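DUF5037 domain-containing protein (Ruminococcus gnavus, PDB 4GL6) is of unknown function and belongs to the DUF5037 family of uncharacterised proteins. Local coordinates at residues Y100-D104 with L194-S199. Residues are numbered along the deposited sequence; the frame is centred on the assembly and turned at random.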
loop_
_atom_site.group_PDB
_atom_site.type_symbol
_atom_site.label_atom_id
_atom_site.label_comp_id
_atom_site.label_asym_id
_atom_site.label_seq_id
_atom_site.Cartn_x
_atom_site.Cartn_y
_atom_site.Cartn_z
ATOM N N TYR A 100 -1.772 0.807 11.553
ATOM C CA TYR A 100 -1.626 1.438 10.257
ATOM C C TYR A 100 -1.644 0.313 9.224
ATOM O O TYR A 100 -0.812 -0.609 9.303
ATOM C CB TYR A 100 -0.337 2.246 10.175
ATOM C CG TYR A 100 -0.278 3.111 8.932
ATOM C CD1 TYR A 100 0.135 2.574 7.700
ATOM C CD2 TYR A 100 -0.622 4.462 8.978
ATOM C CE1 TYR A 100 0.195 3.363 6.552
ATOM C CE2 TYR A 100 -0.555 5.261 7.838
ATOM C CZ TYR A 100 -0.146 4.706 6.626
ATOM O OH TYR A 100 -0.081 5.470 5.495
ATOM N N ILE A 101 -2.582 0.388 8.279
ATOM C CA ILE A 101 -2.720 -0.607 7.230
ATOM C C ILE A 101 -2.227 0.039 5.948
ATOM O O ILE A 101 -2.821 1.002 5.463
ATOM C CB ILE A 101 -4.181 -1.050 7.063
ATOM C CG1 ILE A 101 -4.733 -1.587 8.404
ATOM C CG2 ILE A 101 -4.286 -2.088 5.954
ATOM C CD1 ILE A 101 -6.231 -1.822 8.404
ATOM N N GLN A 102 -1.146 -0.503 5.392
ATOM C CA GLN A 102 -0.539 0.012 4.160
ATOM C C GLN A 102 -0.744 -0.969 2.990
ATOM O O GLN A 102 -0.170 -2.060 2.975
ATOM C CB GLN A 102 0.945 0.233 4.378
ATOM C CG GLN A 102 1.634 1.002 3.272
ATOM C CD GLN A 102 3.128 0.926 3.400
ATOM O OE1 GLN A 102 3.715 -0.134 3.205
ATOM N NE2 GLN A 102 3.746 2.040 3.691
ATOM N N GLY A 103 -1.547 -0.564 2.017
ATOM C CA GLY A 103 -1.798 -1.372 0.824
ATOM C C GLY A 103 -0.690 -1.142 -0.182
ATOM O O GLY A 103 -0.302 -0.001 -0.400
ATOM N N ASP A 104 -0.202 -2.222 -0.796
ATOM C CA ASP A 104 0.899 -2.204 -1.767
ATOM C C ASP A 104 0.457 -2.920 -3.044
ATOM O O ASP A 104 0.706 -4.111 -3.222
ATOM C CB ASP A 104 2.134 -2.859 -1.117
ATOM C CG ASP A 104 3.379 -2.856 -2.011
ATOM O OD1 ASP A 104 3.498 -2.075 -2.983
ATOM O OD2 ASP A 104 4.267 -3.656 -1.698
ATOM N N LEU A 194 5.272 6.345 8.168
ATOM C CA LEU A 194 4.259 5.781 7.253
ATOM C C LEU A 194 3.293 6.817 6.677
ATOM O O LEU A 194 2.808 6.644 5.569
ATOM C CB LEU A 194 3.466 4.646 7.937
ATOM C CG LEU A 194 4.218 3.344 8.262
ATOM C CD1 LEU A 194 3.546 2.552 9.381
ATOM C CD2 LEU A 194 4.399 2.478 7.032
ATOM N N GLU A 195 3.013 7.878 7.434
ATOM C CA GLU A 195 2.138 8.962 6.978
ATOM C C GLU A 195 2.695 9.794 5.810
ATOM O O GLU A 195 1.910 10.422 5.098
ATOM C CB GLU A 195 1.773 9.910 8.145
ATOM C CG GLU A 195 0.778 9.336 9.150
ATOM C CD GLU A 195 0.570 10.208 10.387
ATOM O OE1 GLU A 195 1.017 11.383 10.427
ATOM O OE2 GLU A 195 -0.089 9.708 11.319
ATOM N N ILE A 196 4.020 9.799 5.626
ATOM C CA ILE A 196 4.681 10.620 4.600
ATOM C C ILE A 196 5.535 9.881 3.551
ATOM O O ILE A 196 6.186 10.533 2.738
ATOM C CB ILE A 196 5.516 11.753 5.271
ATOM C CG1 ILE A 196 6.752 11.186 6.024
ATOM C CG2 ILE A 196 4.608 12.606 6.165
ATOM C CD1 ILE A 196 7.808 12.216 6.358
ATOM N N PHE A 197 5.565 8.553 3.583
ATOM C CA PHE A 197 6.312 7.751 2.594
ATOM C C PHE A 197 5.484 6.552 2.148
ATOM O O PHE A 197 4.714 6.017 2.934
ATOM C CB PHE A 197 7.647 7.250 3.162
ATOM C CG PHE A 197 8.664 8.329 3.374
ATOM C CD1 PHE A 197 9.216 8.997 2.283
ATOM C CD2 PHE A 197 9.120 8.647 4.653
ATOM C CE1 PHE A 197 10.161 9.996 2.460
ATOM C CE2 PHE A 197 10.068 9.646 4.833
ATOM C CZ PHE A 197 10.590 10.319 3.736
ATOM N N THR A 198 5.678 6.130 0.894
ATOM C CA THR A 198 4.969 4.979 0.309
ATOM C C THR A 198 5.670 3.678 0.643
ATOM O O THR A 198 6.830 3.667 1.076
ATOM C CB THR A 198 4.817 5.121 -1.208
ATOM O OG1 THR A 198 6.084 5.453 -1.775
ATOM C CG2 THR A 198 3.809 6.223 -1.533
ATOM N N SER A 199 4.953 2.584 0.402
ATOM C CA SER A 199 5.403 1.220 0.703
ATOM C C SER A 199 6.767 0.890 0.119
ATOM O O SER A 199 6.962 0.982 -1.105
ATOM C CB SER A 199 4.395 0.195 0.186
ATOM O OG SER A 199 4.690 -1.090 0.652
HETATM O O HOH W 1 2.322 4.624 3.616
#
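Leu194, the last residue of helix 184-194, lays its side chain over one face of the Tyr100 ring. Its CB stands above the middle of the ring, 3.8 Å from the centroid and 10° off the normal, a CH-pi contact, while CD1 reaches back along the ring to Tyr100 CD1 at 3.8 Å. The ring is presented to it because Tyr100 holds CG anti to the backbone N (chi1 -170°). The other branch, CD2, touches Gln102 NE2 at 3.4 Å, and the carbonyl oxygen of Leu194 accepts a hydrogen bond from a water that in turn accepts one from this same amide nitrogen, at 3.0 Å from NE2. The Tyr100 hydroxyl is hydrogen-bonded to the carbonyl of Lys51. Replacing Tyr100 by an alanine would probably strip Leu194 of the surface beneath CB and CD1 and leave the Lys51 carbonyl without this partner. At Ser199 the chain closes on Gln102 again: its OG donates to Gln102 OE1 at 2.9 Å, coming from 54° out of the carbonyl plane. Gln102 is thus gripped at both ends of its amide, since NE2 also binds Glu202, which should fix the amide's rotation. Ser199 OG also lies 3.5 Å from Asp104 CG. The contact joins the loop between helices 184-194 and 204-210 to strand 99-104, an outermost strand of the mixed sheet, whose neighbour 140-147 touches Leu194 with Tyr145 and Ser199 with Trp143, while Ile101 points away to pack on helix 75-95.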